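PDB 5V0M: type IV pilin protein from Neisseria meningitidis, which is the non-core minor pilin PilV, a low-abundance subunit of type IV pili that probably contributes to pilus-mediated adhesion. Local coordinates for residues A[39-44]-A[49-54]; A[6-11]-A[68-73]; A[25-30]-A[55-60]. All coordinates share one frame; numbering follows the deposited sequence.

From the N terminus, helix 3-30 supplies one side of contacts 2 and 3. Contact 2 joins residues 6-11, near the start of the helix, to the loop 68-73 and closes the widest loop, which encloses both other contacts. Contact 3 ties the last helical turns, 25-30, to the turn between the first two strands, and within its span contact 1 pins the loop 39-44 to strand 47-54. The contacts are therefore nested and none cross. Contacts 2 and 3, with centres about 28 Å apart, fasten the helix near its two ends, on opposite sides of the chain's centre; contact 1 meets contact 3 through the pairing of strands 47-54 and 59-65.

Contact 1 (A[39-44]-A[49-54]); sequences NKLKQN and VTLSKV
Gln-43 reaches across to the backbone of Val-49 and grips it with both ends of its amide, docking the loop that follows the long helix of this pilin fold against an edge strand of the antiparallel sheet, 47-54. The Val-49 N-H points almost straight at Gln-43 OE1, with N to OE1 2.8 Å and an angle of 176° at the hydrogen. On the return side, Gln-43 NE2 donates to Val-49 O over 3.0 Å, lying in the carbonyl plane on a lone pair. The side-chain amide thus imitates a neighbouring strand for one residue, satisfying both backbone polar groups of Val-49. A bend at chi2 (-64°) folds the glutamine chain so that its amide comes alongside the strand, and a weak bond from NE2 to Leu-41 O adds a third link to the group.

Beside this polar clamp the contact is apolar. Leu-41 pushes its CD1 branch against the strand backbone, 3.7 Å from Leu-51 N, and the same methyl lies 4.0 Å from Leu-51 CG, the two leucines crossing at an angle. The isopropyl group of Val-49 is turned toward the loop, its CB 3.8 Å from Lys-42 O.

Further out, Asn-19 and Met-23 of helix 3-30 and Leu-61 of the neighbouring strand pack against these side chains: Leu-41 and Val-49 both touch Asn-19, Leu-51 touches Met-23, and both leucines touch Leu-61. Asn-19 OD1 also accepts a bond from Lys-42 N, so the helix helps set the path of the loop. Beyond Leu-51 the strand turns a corner through a classic beta bulge, in which Ser-52 and Lys-53 both face Thr-60 and Ser-52 OG bonds to Thr-60 O.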
# COMPACT_ATOMS: atom_id res chain seq x y z
N ASN A 39 8.58 2.71 -11.05
CA ASN A 39 9.27 3.78 -10.36
C ASN A 39 8.36 4.94 -9.99
O ASN A 39 8.76 5.78 -9.19
CB ASN A 39 10.45 4.30 -11.19
CG ASN A 39 11.68 3.43 -11.06
OD1 ASN A 39 11.62 2.30 -10.55
ND2 ASN A 39 12.82 3.95 -11.51
N LYS A 40 7.14 4.98 -10.53
CA LYS A 40 6.25 6.12 -10.35
C LYS A 40 5.34 6.00 -9.12
O LYS A 40 4.49 6.87 -8.92
CB LYS A 40 5.42 6.33 -11.61
CG LYS A 40 6.23 6.82 -12.80
CD LYS A 40 5.33 7.18 -13.96
CE LYS A 40 6.12 7.78 -15.11
NZ LYS A 40 5.27 7.97 -16.32
N LEU A 41 5.52 4.98 -8.30
CA LEU A 41 4.67 4.82 -7.13
C LEU A 41 4.98 5.87 -6.08
O LEU A 41 6.15 6.15 -5.78
CB LEU A 41 4.92 3.45 -6.52
CG LEU A 41 4.47 2.26 -7.36
CD1 LEU A 41 4.96 0.97 -6.74
CD2 LEU A 41 2.96 2.22 -7.54
N LYS A 42 3.93 6.45 -5.51
CA LYS A 42 4.08 7.43 -4.44
C LYS A 42 4.36 6.72 -3.12
O LYS A 42 3.71 5.72 -2.77
CB LYS A 42 2.81 8.27 -4.31
CG LYS A 42 2.37 8.95 -5.60
CD LYS A 42 3.35 10.02 -6.06
CE LYS A 42 2.79 10.79 -7.26
NZ LYS A 42 3.63 11.97 -7.63
N GLN A 43 5.33 7.25 -2.39
CA GLN A 43 5.81 6.66 -1.16
C GLN A 43 5.27 7.40 0.06
O GLN A 43 4.62 8.44 -0.02
CB GLN A 43 7.33 6.69 -1.15
CG GLN A 43 7.94 5.93 -2.29
CD GLN A 43 7.62 4.46 -2.22
OE1 GLN A 43 7.68 3.84 -1.16
NE2 GLN A 43 7.26 3.90 -3.35
N ASN A 44 5.61 6.83 1.19
CA ASN A 44 5.25 7.32 2.50
C ASN A 44 6.51 7.37 3.35
O ASN A 44 7.39 6.53 3.19
CB ASN A 44 4.28 6.26 2.94
CG ASN A 44 3.67 6.54 4.22
OD1 ASN A 44 4.32 6.43 5.23
ND2 ASN A 44 2.38 6.81 4.21
N VAL A 49 6.34 1.52 -0.45
CA VAL A 49 5.24 1.03 -1.27
C VAL A 49 5.79 0.40 -2.54
O VAL A 49 6.57 1.02 -3.26
CB VAL A 49 4.25 2.16 -1.59
CG1 VAL A 49 3.16 1.68 -2.51
CG2 VAL A 49 3.65 2.73 -0.29
N THR A 50 5.35 -0.83 -2.83
CA THR A 50 5.77 -1.55 -4.03
C THR A 50 4.55 -2.21 -4.64
O THR A 50 3.48 -2.29 -4.03
CB THR A 50 6.79 -2.62 -3.66
OG1 THR A 50 6.21 -3.50 -2.69
CG2 THR A 50 8.06 -2.00 -3.10
N LEU A 51 4.69 -2.66 -5.87
CA LEU A 51 3.72 -3.55 -6.50
C LEU A 51 4.19 -4.97 -6.27
O LEU A 51 5.16 -5.41 -6.89
CB LEU A 51 3.62 -3.24 -7.98
CG LEU A 51 2.74 -2.03 -8.26
CD1 LEU A 51 3.10 -1.39 -9.61
CD2 LEU A 51 1.26 -2.44 -8.24
N SER A 52 3.49 -5.68 -5.39
CA SER A 52 3.85 -7.06 -5.11
C SER A 52 3.36 -8.00 -6.18
O SER A 52 3.93 -9.09 -6.34
CB SER A 52 3.28 -7.46 -3.74
OG SER A 52 1.89 -7.21 -3.73
N LYS A 53 2.30 -7.63 -6.90
CA LYS A 53 1.75 -8.42 -7.99
C LYS A 53 1.31 -7.47 -9.09
O LYS A 53 0.64 -6.48 -8.81
CB LYS A 53 0.54 -9.23 -7.52
CG LYS A 53 0.86 -10.21 -6.39
CD LYS A 53 -0.37 -10.99 -5.93
CE LYS A 53 -0.94 -11.85 -7.05
NZ LYS A 53 -1.92 -12.86 -6.57
N VAL A 54 1.66 -7.80 -10.33
CA VAL A 54 1.20 -7.08 -11.51
C VAL A 54 0.88 -8.09 -12.59
O VAL A 54 1.72 -8.93 -12.93
CB VAL A 54 2.24 -6.09 -12.06
CG1 VAL A 54 1.71 -5.39 -13.32
CG2 VAL A 54 2.62 -5.07 -11.00

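Contact 2 (A[6-11]-A[68-73]); sequences RVRLSE and TTNDGE
Thr-69 meets the helix through its backbone: its carbonyl O is linked to Arg-8 NH1 by a water that accepts from the arginine at 2.8 Å and donates to Thr-69 O at 3.0 Å. The hydroxyl of Thr-69 is engaged by Lys-45 O. At Asn-70 the contact becomes direct, as Arg-8 NH1 donates to the side-chain OD1 over 3.0 Å. This oxygen lies at the edge of the guanidinium, close to its plane, but the donor stands above the plane of the asparagine carbonyl, the two flat groups being turned 69° against each other. The Arg-8 chain, extended from CG to NE, carries its guanidinium out from the helix, past the amide running the opposite way. Tyr-46 serves both groups, making a cation-pi contact with Arg-8 and accepting at its O a bond from Asn-70 ND2 that fixes the amide's rotation.

Arg-8 and Asn-70 thus join the N-terminal part of the pilin helix to the connection between strands 59-65 and 76-80. A type II beta turn, Asn-70 to Glu-73, then reverses the chain through Gly-72 and closes with a 3.1 Å bond from Glu-73 N to Asn-70 O. Glu-73, bent at chi2 (60°), brings OE1 to 3.9 Å from Leu-9 CD1, while its OE2 accepts from Cys-75 N and forms a salt bridge with Arg-5.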
# COMPACT_ATOMS: atom_id res chain seq x y z
N ARG A 6 -1.72 4.39 15.09
CA ARG A 6 -3.02 4.66 14.49
C ARG A 6 -2.89 5.70 13.39
O ARG A 6 -3.42 5.50 12.30
CB ARG A 6 -4.02 5.13 15.53
CG ARG A 6 -4.37 4.07 16.55
CD ARG A 6 -5.54 4.49 17.47
NE ARG A 6 -5.24 5.56 18.42
CZ ARG A 6 -4.67 5.37 19.61
NH1 ARG A 6 -4.35 4.14 20.00
NH2 ARG A 6 -4.45 6.39 20.43
N VAL A 7 -2.18 6.80 13.65
CA VAL A 7 -2.02 7.84 12.63
C VAL A 7 -1.31 7.30 11.40
O VAL A 7 -1.75 7.49 10.26
CB VAL A 7 -1.28 9.06 13.21
CG1 VAL A 7 -0.92 10.05 12.12
CG2 VAL A 7 -2.10 9.73 14.29
N ARG A 8 -0.18 6.62 11.62
CA ARG A 8 0.64 6.20 10.49
C ARG A 8 -0.08 5.17 9.64
O ARG A 8 0.01 5.20 8.40
CB ARG A 8 1.99 5.71 10.99
CG ARG A 8 2.82 6.83 11.57
CD ARG A 8 4.08 6.29 12.21
NE ARG A 8 4.84 7.38 12.81
CZ ARG A 8 6.02 7.25 13.39
NH1 ARG A 8 6.61 6.07 13.45
NH2 ARG A 8 6.64 8.31 13.88
N LEU A 9 -0.80 4.24 10.27
CA LEU A 9 -1.56 3.26 9.51
C LEU A 9 -2.72 3.90 8.77
O LEU A 9 -3.03 3.48 7.64
CB LEU A 9 -2.02 2.12 10.40
CG LEU A 9 -0.92 1.14 10.81
CD1 LEU A 9 -1.30 0.35 12.03
CD2 LEU A 9 -0.56 0.24 9.63
N SER A 10 -3.33 4.94 9.34
CA SER A 10 -4.38 5.64 8.60
C SER A 10 -3.79 6.37 7.40
O SER A 10 -4.39 6.39 6.31
CB SER A 10 -5.11 6.60 9.54
OG SER A 10 -6.07 7.38 8.85
N GLU A 11 -2.61 6.95 7.57
CA GLU A 11 -2.01 7.68 6.46
C GLU A 11 -1.57 6.75 5.34
O GLU A 11 -1.65 7.12 4.17
CB GLU A 11 -0.88 8.56 6.97
CG GLU A 11 -1.44 9.73 7.79
CD GLU A 11 -0.38 10.55 8.51
OE1 GLU A 11 0.80 10.14 8.53
OE2 GLU A 11 -0.74 11.63 9.06
N THR A 68 13.74 2.48 9.48
CA THR A 68 14.45 3.69 9.88
C THR A 68 13.55 4.65 10.64
O THR A 68 13.92 5.17 11.69
CB THR A 68 15.04 4.38 8.66
OG1 THR A 68 16.07 3.55 8.09
CG2 THR A 68 15.65 5.74 9.02
N THR A 69 12.35 4.89 10.11
CA THR A 69 11.44 5.87 10.69
C THR A 69 10.31 5.24 11.48
O THR A 69 9.61 5.96 12.21
CB THR A 69 10.79 6.67 9.57
OG1 THR A 69 10.12 5.74 8.72
CG2 THR A 69 11.79 7.51 8.77
N ASN A 70 10.07 3.95 11.30
CA ASN A 70 8.89 3.28 11.83
C ASN A 70 9.27 1.97 12.48
O ASN A 70 8.54 0.98 12.39
CB ASN A 70 7.89 3.07 10.71
CG ASN A 70 6.45 3.00 11.19
OD1 ASN A 70 6.13 3.31 12.33
ND2 ASN A 70 5.57 2.57 10.30
N ASP A 71 10.38 1.94 13.20
CA ASP A 71 10.86 0.69 13.78
C ASP A 71 9.87 0.23 14.84
O ASP A 71 9.28 1.03 15.56
CB ASP A 71 12.25 0.88 14.41
CG ASP A 71 13.02 -0.43 14.55
OD1 ASP A 71 13.99 -0.44 15.34
OD2 ASP A 71 12.69 -1.44 13.89
N GLY A 72 9.66 -1.07 14.91
CA GLY A 72 8.63 -1.60 15.77
C GLY A 72 7.31 -1.88 15.06
O GLY A 72 6.57 -2.77 15.50
N GLU A 73 6.99 -1.15 13.98
CA GLU A 73 5.80 -1.48 13.19
C GLU A 73 6.07 -2.73 12.38
O GLU A 73 7.07 -2.80 11.67
CB GLU A 73 5.45 -0.35 12.22
CG GLU A 73 4.20 -0.61 11.39
CD GLU A 73 2.98 -0.80 12.25
OE1 GLU A 73 2.50 0.19 12.86
OE2 GLU A 73 2.53 -1.95 12.38
O HOH W 1 8.89 5.79 15.07

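Contact 3 (A[25-30]-A[55-60]); sequences RYYRQK and SPDHFT
The C-terminal end of the long pilin helix is fastened here to the turn joining the first two strands of the antiparallel sheet. Tyr-27 makes the link. Its CG is anti to the backbone N (chi1 -172°), which swings the ring off the helix toward Pro-56 and Asp-57, and its hydroxyl donates to Asp-57 OD1 over a short 2.6 Å. The carboxylate is steeply turned against the ring, their planes 79° apart. OD1 sits near the ring plane at its edge, while the hydroxyl reaches this oxygen from above the carboxylate plane, 43° out of it.

A second oxygen comes to the same edge. The backbone carbonyl of Pro-56 places its O 3.4 Å from Tyr-27 CE2, again close to the ring plane, so this rim of the tyrosine faces a carbonyl and a carboxylate oxygen together. Within the turn, Ser-55 N donates to His-58 O over 2.9 Å, drawing its two ends together and presenting the intervening Pro-56 and Asp-57 to the helix.

Around this pair, Phe-33 meets the Tyr-27 ring and also packs edge-to-face with Phe-59, while its backbone bonds to that of Pro-56, connecting the surface link to the buried side of the sheet. A glycerol, probably from the crystallisation liquor, is hydrogen-bonded to Asp-57 O. The bond between phenol and carboxylate is short, although the off-plane approach is not the usual one for a carboxylate, and donation from the tyrosine would be expected to offset some of the negative charge on Asp-57 at this surface site.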
# COMPACT_ATOMS: atom_id res chain seq x y z
N ARG A 25 -6.41 4.99 -13.46
CA ARG A 25 -6.44 5.88 -14.61
C ARG A 25 -5.53 5.36 -15.72
O ARG A 25 -5.91 5.40 -16.90
CB ARG A 25 -6.03 7.30 -14.19
CG ARG A 25 -7.10 8.00 -13.36
CD ARG A 25 -6.84 9.51 -13.25
NE ARG A 25 -5.61 9.81 -12.52
CZ ARG A 25 -5.51 9.90 -11.20
NH1 ARG A 25 -6.58 9.70 -10.43
NH2 ARG A 25 -4.35 10.18 -10.64
N TYR A 26 -4.35 4.87 -15.36
CA TYR A 26 -3.43 4.30 -16.34
C TYR A 26 -4.09 3.16 -17.11
O TYR A 26 -3.94 3.06 -18.34
CB TYR A 26 -2.17 3.81 -15.65
CG TYR A 26 -1.11 3.29 -16.59
CD1 TYR A 26 -0.11 4.13 -17.05
CD2 TYR A 26 -1.08 1.97 -16.98
CE1 TYR A 26 0.88 3.67 -17.91
CE2 TYR A 26 -0.09 1.49 -17.83
CZ TYR A 26 0.89 2.35 -18.29
OH TYR A 26 1.89 1.89 -19.14
N TYR A 27 -4.81 2.28 -16.41
CA TYR A 27 -5.49 1.17 -17.08
C TYR A 27 -6.52 1.69 -18.07
O TYR A 27 -6.67 1.15 -19.17
CB TYR A 27 -6.17 0.27 -16.05
CG TYR A 27 -6.72 -1.00 -16.65
CD1 TYR A 27 -8.05 -1.08 -17.03
CD2 TYR A 27 -5.92 -2.10 -16.83
CE1 TYR A 27 -8.56 -2.24 -17.62
CE2 TYR A 27 -6.41 -3.27 -17.41
CZ TYR A 27 -7.73 -3.34 -17.79
OH TYR A 27 -8.21 -4.51 -18.34
N ARG A 28 -7.25 2.73 -17.71
CA ARG A 28 -8.22 3.23 -18.68
C ARG A 28 -7.53 3.85 -19.89
O ARG A 28 -8.08 3.79 -21.00
CB ARG A 28 -9.16 4.22 -18.00
CG ARG A 28 -10.03 3.55 -17.00
CD ARG A 28 -10.94 4.56 -16.38
NE ARG A 28 -11.65 3.99 -15.23
CZ ARG A 28 -12.48 4.67 -14.46
NH1 ARG A 28 -12.71 5.96 -14.69
NH2 ARG A 28 -13.08 4.07 -13.44
N GLN A 29 -6.33 4.38 -19.71
CA GLN A 29 -5.59 4.96 -20.84
C GLN A 29 -4.89 3.92 -21.69
O GLN A 29 -4.71 4.14 -22.91
CB GLN A 29 -4.53 5.92 -20.32
CG GLN A 29 -5.08 7.18 -19.73
CD GLN A 29 -5.65 8.13 -20.78
OE1 GLN A 29 -6.82 8.52 -20.70
NE2 GLN A 29 -4.81 8.53 -21.73
N LYS A 30 -4.48 2.78 -21.11
CA LYS A 30 -3.60 1.85 -21.80
C LYS A 30 -4.17 0.45 -21.94
O LYS A 30 -3.71 -0.30 -22.81
CB LYS A 30 -2.25 1.77 -21.06
CG LYS A 30 -1.55 3.11 -20.95
CD LYS A 30 -1.08 3.62 -22.29
CE LYS A 30 -0.08 4.74 -22.12
NZ LYS A 30 0.39 5.29 -23.41
N SER A 55 -0.32 -8.00 -13.13
CA SER A 55 -0.70 -8.81 -14.28
C SER A 55 -1.40 -7.86 -15.25
O SER A 55 -1.55 -6.67 -14.96
CB SER A 55 -1.60 -9.96 -13.84
OG SER A 55 -2.83 -9.48 -13.37
N PRO A 56 -1.82 -8.32 -16.43
CA PRO A 56 -2.46 -7.37 -17.36
C PRO A 56 -3.67 -6.65 -16.78
O PRO A 56 -3.82 -5.45 -17.00
CB PRO A 56 -2.80 -8.25 -18.57
CG PRO A 56 -1.79 -9.37 -18.49
CD PRO A 56 -1.62 -9.64 -17.03
N ASP A 57 -4.54 -7.36 -16.06
CA ASP A 57 -5.80 -6.79 -15.58
C ASP A 57 -5.91 -6.64 -14.06
O ASP A 57 -6.97 -6.21 -13.59
CB ASP A 57 -6.98 -7.61 -16.10
CG ASP A 57 -7.00 -7.69 -17.60
OD1 ASP A 57 -6.80 -6.64 -18.24
OD2 ASP A 57 -7.17 -8.82 -18.10
N HIS A 58 -4.87 -6.96 -13.30
CA HIS A 58 -4.95 -6.88 -11.85
C HIS A 58 -3.61 -6.43 -11.27
O HIS A 58 -2.55 -6.59 -11.89
CB HIS A 58 -5.32 -8.23 -11.26
CG HIS A 58 -6.69 -8.71 -11.64
ND1 HIS A 58 -7.83 -8.00 -11.34
CD2 HIS A 58 -7.09 -9.81 -12.31
CE1 HIS A 58 -8.88 -8.65 -11.81
NE2 HIS A 58 -8.46 -9.76 -12.39
N PHE A 59 -3.67 -5.89 -10.06
CA PHE A 59 -2.45 -5.57 -9.33
C PHE A 59 -2.69 -5.67 -7.83
O PHE A 59 -3.82 -5.62 -7.36
CB PHE A 59 -1.92 -4.17 -9.66
CG PHE A 59 -2.83 -3.07 -9.21
CD1 PHE A 59 -3.67 -2.44 -10.12
CD2 PHE A 59 -2.87 -2.66 -7.88
CE1 PHE A 59 -4.52 -1.43 -9.71
CE2 PHE A 59 -3.73 -1.64 -7.48
CZ PHE A 59 -4.55 -1.03 -8.40
N THR A 60 -1.60 -5.81 -7.09
CA THR A 60 -1.61 -5.67 -5.64
C THR A 60 -0.47 -4.74 -5.25
O THR A 60 0.69 -4.98 -5.63
CB THR A 60 -1.45 -7.01 -4.93
OG1 THR A 60 -2.52 -7.88 -5.29
CG2 THR A 60 -1.48 -6.82 -3.42